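Local coordinates for venom allergen-like (VAL) 4 protein (Schistosoma mansoni, PDB 4P27) that binds lipids as a member of the SCP/TAPS (CAP) family, although it lacks the prototypical CAP motifs, at residues Asn64-Gly69 / Ile74-Ala79. Residues are numbered along the deposited sequence; the frame is centred on the assembly and turned at random.
Sequences NDFIIG and IGQNLA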
loop_
_atom_site.group_PDB
_atom_site.type_symbol
_atom_site.label_atom_id
_atom_site.label_comp_id
_atom_site.label_asym_id
_atom_site.label_seq_id
_atom_site.Cartn_x
_atom_site.Cartn_y
_atom_site.Cartn_z
ATOM N N ASN A 64 -11.077 -9.139 12.982
ATOM C CA ASN A 64 -11.934 -9.682 11.874
ATOM C C ASN A 64 -11.587 -9.068 10.452
ATOM O O ASN A 64 -11.761 -9.691 9.419
ATOM C CB ASN A 64 -13.462 -9.482 12.201
ATOM C CG ASN A 64 -14.422 -10.435 11.395
ATOM O OD1 ASN A 64 -15.518 -10.858 11.876
ATOM N ND2 ASN A 64 -14.017 -10.782 10.177
ATOM N N ASP A 65 -11.125 -7.824 10.394
ATOM C CA ASP A 65 -10.884 -7.227 9.073
ATOM C C ASP A 65 -9.635 -7.771 8.417
ATOM O O ASP A 65 -9.420 -7.548 7.228
ATOM C CB ASP A 65 -10.778 -5.728 9.265
ATOM C CG ASP A 65 -12.176 -5.115 9.470
ATOM O OD1 ASP A 65 -13.168 -5.703 8.961
ATOM O OD2 ASP A 65 -12.252 -4.092 10.112
ATOM N N PHE A 66 -8.811 -8.450 9.224
ATOM C CA PHE A 66 -7.577 -9.117 8.761
ATOM C C PHE A 66 -7.682 -10.619 8.501
ATOM O O PHE A 66 -6.680 -11.290 8.140
ATOM C CB PHE A 66 -6.433 -8.819 9.748
ATOM C CG PHE A 66 -6.089 -7.374 9.821
ATOM C CD1 PHE A 66 -6.833 -6.509 10.645
ATOM C CD2 PHE A 66 -5.044 -6.846 9.029
ATOM C CE1 PHE A 66 -6.530 -5.140 10.693
ATOM C CE2 PHE A 66 -4.718 -5.488 9.106
ATOM C CZ PHE A 66 -5.478 -4.632 9.925
ATOM N N ILE A 67 -8.888 -11.157 8.592
ATOM C CA ILE A 67 -9.039 -12.586 8.313
ATOM C C ILE A 67 -9.731 -12.701 6.978
ATOM O O ILE A 67 -10.883 -12.341 6.894
ATOM C CB ILE A 67 -9.858 -13.309 9.437
ATOM C CG1 ILE A 67 -9.165 -13.025 10.794
ATOM C CG2 ILE A 67 -9.905 -14.803 9.069
ATOM C CD1 ILE A 67 -9.925 -13.371 12.115
ATOM N N ILE A 68 -9.037 -13.129 5.923
ATOM C CA ILE A 68 -9.599 -13.045 4.599
ATOM C C ILE A 68 -9.201 -14.355 3.939
ATOM O O ILE A 68 -7.967 -14.684 3.853
ATOM C CB ILE A 68 -9.054 -11.779 3.768
ATOM C CG1 ILE A 68 -9.356 -10.449 4.531
ATOM C CG2 ILE A 68 -9.725 -11.723 2.367
ATOM C CD1 ILE A 68 -8.741 -9.193 3.879
ATOM N N GLY A 69 -10.218 -15.103 3.485
ATOM C CA GLY A 69 -9.995 -16.426 2.835
ATOM C C GLY A 69 -8.952 -17.184 3.540
ATOM O O GLY A 69 -8.993 -17.208 4.773
ATOM N N ILE A 74 -2.160 -10.548 6.219
ATOM C CA ILE A 74 -2.816 -9.497 5.452
ATOM C C ILE A 74 -2.177 -8.194 5.964
ATOM O O ILE A 74 -2.102 -7.996 7.171
ATOM C CB ILE A 74 -4.354 -9.483 5.739
ATOM C CG1 ILE A 74 -5.053 -10.708 5.085
ATOM C CG2 ILE A 74 -4.995 -8.154 5.257
ATOM C CD1 ILE A 74 -5.031 -10.688 3.532
ATOM N N GLY A 75 -1.735 -7.306 5.069
ATOM C CA GLY A 75 -1.405 -5.960 5.498
ATOM C C GLY A 75 -2.540 -5.039 5.062
ATOM O O GLY A 75 -3.329 -5.397 4.224
ATOM N N GLN A 76 -2.538 -3.795 5.538
ATOM C CA GLN A 76 -3.640 -2.872 5.235
ATOM C C GLN A 76 -3.114 -1.439 5.265
ATOM O O GLN A 76 -2.319 -1.081 6.126
ATOM C CB GLN A 76 -4.772 -3.079 6.217
ATOM C CG GLN A 76 -6.049 -2.323 5.849
ATOM C CD GLN A 76 -7.199 -2.754 6.764
ATOM O OE1 GLN A 76 -7.290 -2.230 7.849
ATOM N NE2 GLN A 76 -7.946 -3.793 6.394
ATOM N N ASN A 77 -3.519 -0.645 4.301
ATOM C CA ASN A 77 -3.268 0.800 4.357
ATOM C C ASN A 77 -4.667 1.448 4.379
ATOM O O ASN A 77 -5.599 1.003 3.667
ATOM C CB ASN A 77 -2.597 1.250 3.034
ATOM C CG ASN A 77 -1.095 1.019 3.029
ATOM O OD1 ASN A 77 -0.536 0.646 4.042
ATOM N ND2 ASN A 77 -0.434 1.194 1.885
ATOM N N LEU A 78 -4.807 2.502 5.173
ATOM C CA LEU A 78 -6.084 3.231 5.294
ATOM C C LEU A 78 -5.883 4.717 4.957
ATOM O O LEU A 78 -4.752 5.314 5.147
ATOM C CB LEU A 78 -6.590 3.155 6.739
ATOM C CG LEU A 78 -6.880 1.814 7.390
ATOM C CD1 LEU A 78 -7.218 1.999 8.897
ATOM C CD2 LEU A 78 -8.006 1.080 6.696
ATOM N N ALA A 79 -6.921 5.354 4.391
ATOM C CA ALA A 79 -6.789 6.799 4.111
ATOM C C ALA A 79 -8.163 7.455 4.353
ATOM O O ALA A 79 -9.210 6.821 4.156
ATOM C CB ALA A 79 -6.272 7.080 2.723
#
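Phe66, Ile68, Ile74 and Gln76 join the loop that follows helix 43-54 to strand 75-81, an outermost strand of the mixed sheet in this CAP-family alpha-beta-alpha sandwich. Residues 64-66 form the end of a 3-10 turn; residues 67-69 are loop, and Ile68 packs on Ile74, just before strand 75-81. The CB of Phe66 points neither at residues 74-79 nor away from them, but the far end of its ring comes close to Ile74 and Gln76. A chi1 of -63° sets CG opposite the carbonyl carbon, placing the CD2-CE2 side of the ring against both. The Ile74 carbonyl oxygen lies in the plane of the ring, at its edge, 3.7 Å from Phe66 CD2. Ile74 CG2 comes to Phe66 CD2 at 4.0 Å, but from off the ring plane. Gln76 crosses Phe66 at about a right angle: its CB sits 3.8 Å from Phe66 CE2, while its amide plane is tilted 34° from the ring. An extended chain, with CG anti to the backbone N (chi1 -171°), carries the amide across the CZ end of the ring, Gln76 OE1 approaching Phe66 CZ obliquely at 3.7 Å. Its two polar atoms are claimed by hydrogen bonds, OE1 to Gln52 NE2 of helix 43-54 and NE2 to Asn139 OD1 of strand 133-141, which fix the rotation of the amide. Asp65 is tied back by a salt bridge to Arg55. Beyond the ring, Ile68 and Ile74 cross nearly perpendicularly and bring their CD1 methyls to 4.0 Å, flanked by Lys48 and Leu45 of helix 43-54. No hydrogen bond spans the two segments, so the contact rests on van der Waals packing, including Ile74 CG1 against the Phe66 carbonyl oxygen at 3.5 Å.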